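Local coordinates for protein Cry23AA1 (Bacillus thuringiensis, PDB 4RHZ) that probably acts as a pore-forming insecticidal toxin of the aerolysin family, forms a binary complex with Cry37Aa1 and binds a zinc ion, at residues A[56-61]-A[147-152]; A[67-72]-A[140-145]. One frame throughout, in Å; residues are numbered along the deposited sequence. Where two conformers were deposited one is given.

Contact 1. Residues A[56-61]-A[147-152]; sequences TKRVDN and YVEAAY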
# COMPACT_ATOMS: atom_id res chain seq x y z
N THR A 56 -2.47 1.53 24.30
CA THR A 56 -1.29 1.58 25.08
C THR A 56 -1.56 0.97 26.46
O THR A 56 -2.69 1.01 27.01
CB THR A 56 -0.77 3.03 25.23
OG1 THR A 56 -1.78 3.72 25.94
CG2 THR A 56 -0.65 3.73 23.90
N LYS A 57 -0.49 0.43 27.02
CA LYS A 57 -0.54 -0.10 28.36
C LYS A 57 0.49 0.68 29.18
O LYS A 57 1.68 0.76 28.79
CB LYS A 57 -0.24 -1.60 28.32
CG LYS A 57 -1.45 -2.38 27.86
CD LYS A 57 -1.40 -3.86 27.98
CE LYS A 57 -2.78 -4.43 27.48
NZ LYS A 57 -2.81 -5.92 27.55
N ARG A 58 -0.01 1.31 30.24
CA ARG A 58 0.81 2.09 31.11
C ARG A 58 1.03 1.31 32.46
O ARG A 58 0.06 0.75 33.06
CB ARG A 58 0.13 3.45 31.38
CG ARG A 58 0.97 4.37 32.25
CD ARG A 58 0.28 5.74 32.65
NE ARG A 58 0.94 6.35 33.82
CZ ARG A 58 1.06 7.66 34.08
NH1 ARG A 58 0.60 8.57 33.20
NH2 ARG A 58 1.67 8.09 35.22
N VAL A 59 2.28 1.34 32.94
CA VAL A 59 2.65 0.68 34.22
C VAL A 59 3.50 1.65 35.01
O VAL A 59 4.57 2.01 34.55
CB VAL A 59 3.44 -0.63 34.05
CG1 VAL A 59 3.61 -1.37 35.41
CG2 VAL A 59 2.75 -1.61 33.06
N ASP A 60 2.99 2.07 36.16
CA ASP A 60 3.71 2.92 37.11
C ASP A 60 4.44 2.06 38.20
O ASP A 60 3.79 1.26 38.91
CB ASP A 60 2.72 3.87 37.78
CG ASP A 60 2.13 4.91 36.79
OD1 ASP A 60 1.74 4.60 35.64
OD2 ASP A 60 2.04 6.09 37.14
N ASN A 61 5.77 2.15 38.25
CA ASN A 61 6.56 1.58 39.32
C ASN A 61 6.81 2.65 40.39
O ASN A 61 7.76 3.44 40.32
CB ASN A 61 7.89 1.04 38.77
CG ASN A 61 8.81 0.40 39.92
OD1 ASN A 61 8.38 0.28 41.04
ND2 ASN A 61 10.06 0.06 39.59
N TYR A 147 7.38 5.47 35.20
CA TYR A 147 6.35 4.74 34.52
C TYR A 147 6.75 4.48 33.08
O TYR A 147 7.68 5.10 32.51
CB TYR A 147 5.04 5.41 34.65
CG TYR A 147 4.90 6.72 33.91
CD1 TYR A 147 4.28 6.77 32.63
CD2 TYR A 147 5.32 7.92 34.50
CE1 TYR A 147 4.10 7.97 31.95
CE2 TYR A 147 5.16 9.12 33.86
CZ TYR A 147 4.55 9.14 32.57
OH TYR A 147 4.41 10.35 31.97
N VAL A 148 6.05 3.52 32.50
CA VAL A 148 6.30 3.09 31.17
C VAL A 148 4.94 3.20 30.43
O VAL A 148 3.85 2.91 31.00
CB VAL A 148 6.95 1.71 31.28
CG1 VAL A 148 6.19 0.64 30.71
CG2 VAL A 148 8.40 1.73 30.86
N GLU A 149 4.99 3.71 29.20
CA GLU A 149 3.85 3.61 28.29
C GLU A 149 4.29 2.67 27.18
O GLU A 149 5.26 3.01 26.46
CB GLU A 149 3.49 4.97 27.70
CG GLU A 149 2.43 5.73 28.51
CD GLU A 149 2.35 7.24 28.22
OE1 GLU A 149 2.93 7.70 27.22
OE2 GLU A 149 1.74 7.98 29.01
N ALA A 150 3.63 1.51 27.08
CA ALA A 150 3.96 0.57 26.01
C ALA A 150 2.80 0.71 25.02
O ALA A 150 1.61 0.41 25.35
CB ALA A 150 4.11 -0.90 26.52
N ALA A 151 3.11 1.26 23.85
CA ALA A 151 2.06 1.48 22.79
C ALA A 151 2.19 0.37 21.73
O ALA A 151 3.27 0.06 21.27
CB ALA A 151 2.22 2.89 22.16
N TYR A 152 1.08 -0.22 21.35
CA TYR A 152 1.08 -1.26 20.30
C TYR A 152 0.85 -0.59 18.94
O TYR A 152 -0.15 0.13 18.74
CB TYR A 152 -0.06 -2.25 20.62
CG TYR A 152 -0.01 -3.55 19.88
CD1 TYR A 152 1.21 -4.21 19.67
CD2 TYR A 152 -1.19 -4.18 19.47
CE1 TYR A 152 1.24 -5.43 19.04
CE2 TYR A 152 -1.14 -5.40 18.79
CZ TYR A 152 0.04 -6.00 18.61
OH TYR A 152 0.08 -7.21 18.02
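The guanidinium of Arg58 lies flat on one face of the Tyr147 ring: the two planes differ by only 7°, and CZ of Arg58 stands 3.8 Å from the centroid of the Tyr147 ring, which makes the stack a cation-pi contact as well. NH2 of Arg58 hangs over the middle of the ring, whereas CD1 of Tyr147 sits toward the rim of the guanidinium. At the edge of that guanidinium, in its plane, is the carboxylate of Asp60, two residues along the same strand. It is gripped side-on, NE of Arg58 reaching OD1 of Asp60 at 2.6 Å and NH2 of Arg58 reaching OD2 of Asp60 at 2.8 Å, each through a syn lone pair. This salt bridge fixes the rotation of the guanidinium, so the cation is presented broadside to the tyrosine. The Arg58 chain can span the distance because CG is anti to the backbone N (chi1 -178°) and the chain stays extended as far as NE. Asp60 runs alongside Tyr147, its OD1 3.5 Å from CB of Tyr147. Glu149 OE2 is 4.4 Å from Arg58 NH1, well off the guanidinium plane, and probably adds no more than a through-space attraction, since no N-H points at it. At the other end of this face CG2 of Thr56 meets CB of Ala151 at 3.5 Å.

Beneath the side chains the backbones pair through four hydrogen bonds, two between Lys57 and Ala150 and two between Val59 and Val148; N of Lys57 is 2.7 Å from O of Ala150. The short strand axes run at 166°. The cation-pi pair thus joins diagonal neighbours on a regular antiparallel sheet, part of the long-stranded beta architecture of an aerolysin-family toxin.

Contact 2. Residues A[67-72]-A[140-145]; sequences VESTVS and VTIPPK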
# COMPACT_ATOMS: atom_id res chain seq x y z
N VAL A 67 11.23 -3.28 38.70
CA VAL A 67 10.25 -4.36 38.56
C VAL A 67 10.30 -4.90 37.11
O VAL A 67 10.72 -4.20 36.19
CB VAL A 67 8.82 -3.89 38.93
CG1 VAL A 67 7.84 -5.05 38.95
CG2 VAL A 67 8.82 -3.22 40.29
N GLU A 68 9.89 -6.15 36.91
CA GLU A 68 9.77 -6.71 35.58
C GLU A 68 8.29 -6.73 35.38
O GLU A 68 7.55 -7.03 36.32
CB GLU A 68 10.36 -8.11 35.48
CG GLU A 68 11.90 -8.11 35.70
CD GLU A 68 12.68 -9.10 34.82
OE1 GLU A 68 13.77 -8.74 34.31
OE2 GLU A 68 12.21 -10.25 34.64
N SER A 69 7.85 -6.36 34.18
CA SER A 69 6.42 -6.35 33.88
C SER A 69 6.23 -6.90 32.46
O SER A 69 6.95 -6.50 31.51
CB SER A 69 5.89 -4.94 34.00
OG SER A 69 4.49 -4.89 34.15
N THR A 70 5.29 -7.82 32.33
CA THR A 70 4.94 -8.34 31.03
C THR A 70 3.78 -7.57 30.40
O THR A 70 2.72 -7.49 31.00
CB THR A 70 4.64 -9.84 31.13
OG1 THR A 70 5.89 -10.49 31.39
CG2 THR A 70 4.09 -10.40 29.77
N VAL A 71 4.00 -6.97 29.21
CA VAL A 71 2.84 -6.34 28.49
C VAL A 71 2.52 -7.13 27.21
O VAL A 71 3.41 -7.45 26.42
CB VAL A 71 3.05 -4.83 28.14
CG1 VAL A 71 3.01 -3.97 29.40
CG2 VAL A 71 4.38 -4.62 27.44
N SER A 72 1.23 -7.41 27.04
CA SER A 72 0.71 -8.29 26.04
C SER A 72 -0.36 -7.54 25.31
O SER A 72 -1.21 -6.89 25.95
CB SER A 72 -0.03 -9.48 26.69
OG SER A 72 0.90 -10.32 27.29
N VAL A 140 9.23 -6.00 30.22
CA VAL A 140 10.04 -4.81 30.36
C VAL A 140 10.50 -4.64 31.81
O VAL A 140 9.80 -5.03 32.76
CB VAL A 140 9.27 -3.52 29.89
CG1 VAL A 140 7.97 -3.37 30.61
CG2 VAL A 140 10.13 -2.27 30.16
N THR A 141 11.67 -4.05 31.95
CA THR A 141 12.18 -3.67 33.25
C THR A 141 11.88 -2.20 33.48
O THR A 141 12.36 -1.35 32.73
CB THR A 141 13.68 -3.90 33.29
OG1 THR A 141 13.93 -5.30 33.13
CG2 THR A 141 14.27 -3.43 34.64
N ILE A 142 11.08 -1.93 34.49
CA ILE A 142 10.75 -0.56 34.84
C ILE A 142 11.60 -0.02 36.01
O ILE A 142 11.38 -0.43 37.16
CB ILE A 142 9.29 -0.44 35.24
CG1 ILE A 142 8.42 -1.12 34.17
CG2 ILE A 142 8.94 1.02 35.46
CD1 ILE A 142 7.04 -1.29 34.57
N PRO A 143 12.51 0.94 35.75
CA PRO A 143 13.25 1.49 36.87
C PRO A 143 12.34 2.05 37.95
O PRO A 143 11.16 2.24 37.75
CB PRO A 143 14.12 2.60 36.25
CG PRO A 143 14.36 2.11 34.83
CD PRO A 143 12.97 1.50 34.47
N PRO A 144 12.93 2.27 39.13
CA PRO A 144 12.20 2.71 40.31
C PRO A 144 11.68 4.10 40.05
O PRO A 144 12.36 4.84 39.39
CB PRO A 144 13.29 2.79 41.41
CG PRO A 144 14.50 2.03 40.87
CD PRO A 144 14.38 2.06 39.36
N LYS A 145 10.53 4.45 40.60
CA LYS A 145 9.98 5.80 40.43
C LYS A 145 9.85 6.17 38.92
O LYS A 145 10.20 7.26 38.51
CB LYS A 145 10.85 6.86 41.19
CG LYS A 145 11.10 6.55 42.70
CD LYS A 145 9.82 6.55 43.51
CE LYS A 145 10.09 6.11 44.96
NZ LYS A 145 8.76 6.12 45.69
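Four backbone hydrogen bonds join Val67 to Ile142 and Ser69 to Val140, making two hydrogen-bonded antiparallel pairs with the non-hydrogen-bonded pair Glu68 and Thr141 between them. The inner two run from N of Ser69 to O of Val140 at 2.8 Å and from N of Ile142 to O of Val67 at 2.9 Å. N of Val140, 2.7 Å from O of Ser69, closes one end. At the Val67 end N of Val67 is 3.2 Å from O of Ile142, the longest of the four. CA of Thr141 also approaches O of Val67 at 3.3 Å, a CA-H...O contact.

Side chains add modestly to this. On the face bearing Val67, Ser69, Val140 and Ile142, CD1 of Ile142 reaches CB of Ser69 at 3.9 Å; an extended chi2 of 169° carries the methyl along to it. CG1 of Val140 leans on the carbonyl O of Ser69 at 3.4 Å. On the other face OE1 of Glu68 and OG1 of Thr141 are 3.6 Å apart, too distant to count as a hydrogen bond, while the Glu68 carboxylate has a long, weak ion pair with Lys139.

The Ile142 carbonyl also accepts a bond from Asn61, and Val59 packs against both Ser69 and Ile142. Strands 67-90 and 126-142 pair edge to edge, with Val59 and Asn61 of strand 50-61 against the face that carries Val67, Ser69 and Ile142.

Neither contact is wholly core: contact 1 buries Val148, Ala150 and Ala151 but exposes Thr56, Lys57 and Arg58; contact 2 buries Val140 and Ile142 but exposes Val67, Glu68 and Thr141. Their centres are about 9 Å apart near one end of the elongated chain. All four strands belong to one sheet; strand 50-61 leads into 67-90, and 126-142 into 146-179. Side chains bridge the contacts: NZ of Lys57 probably bonds O of Ser72, and ND2 of Asn61 probably bonds O of Ile142. Contact 1 carries a charged and aromatic cluster on one face, with Val59, Val148, Ala150 and the charged Lys57 on the other; contact 2 relies mainly on backbone bonds and small aliphatic contacts.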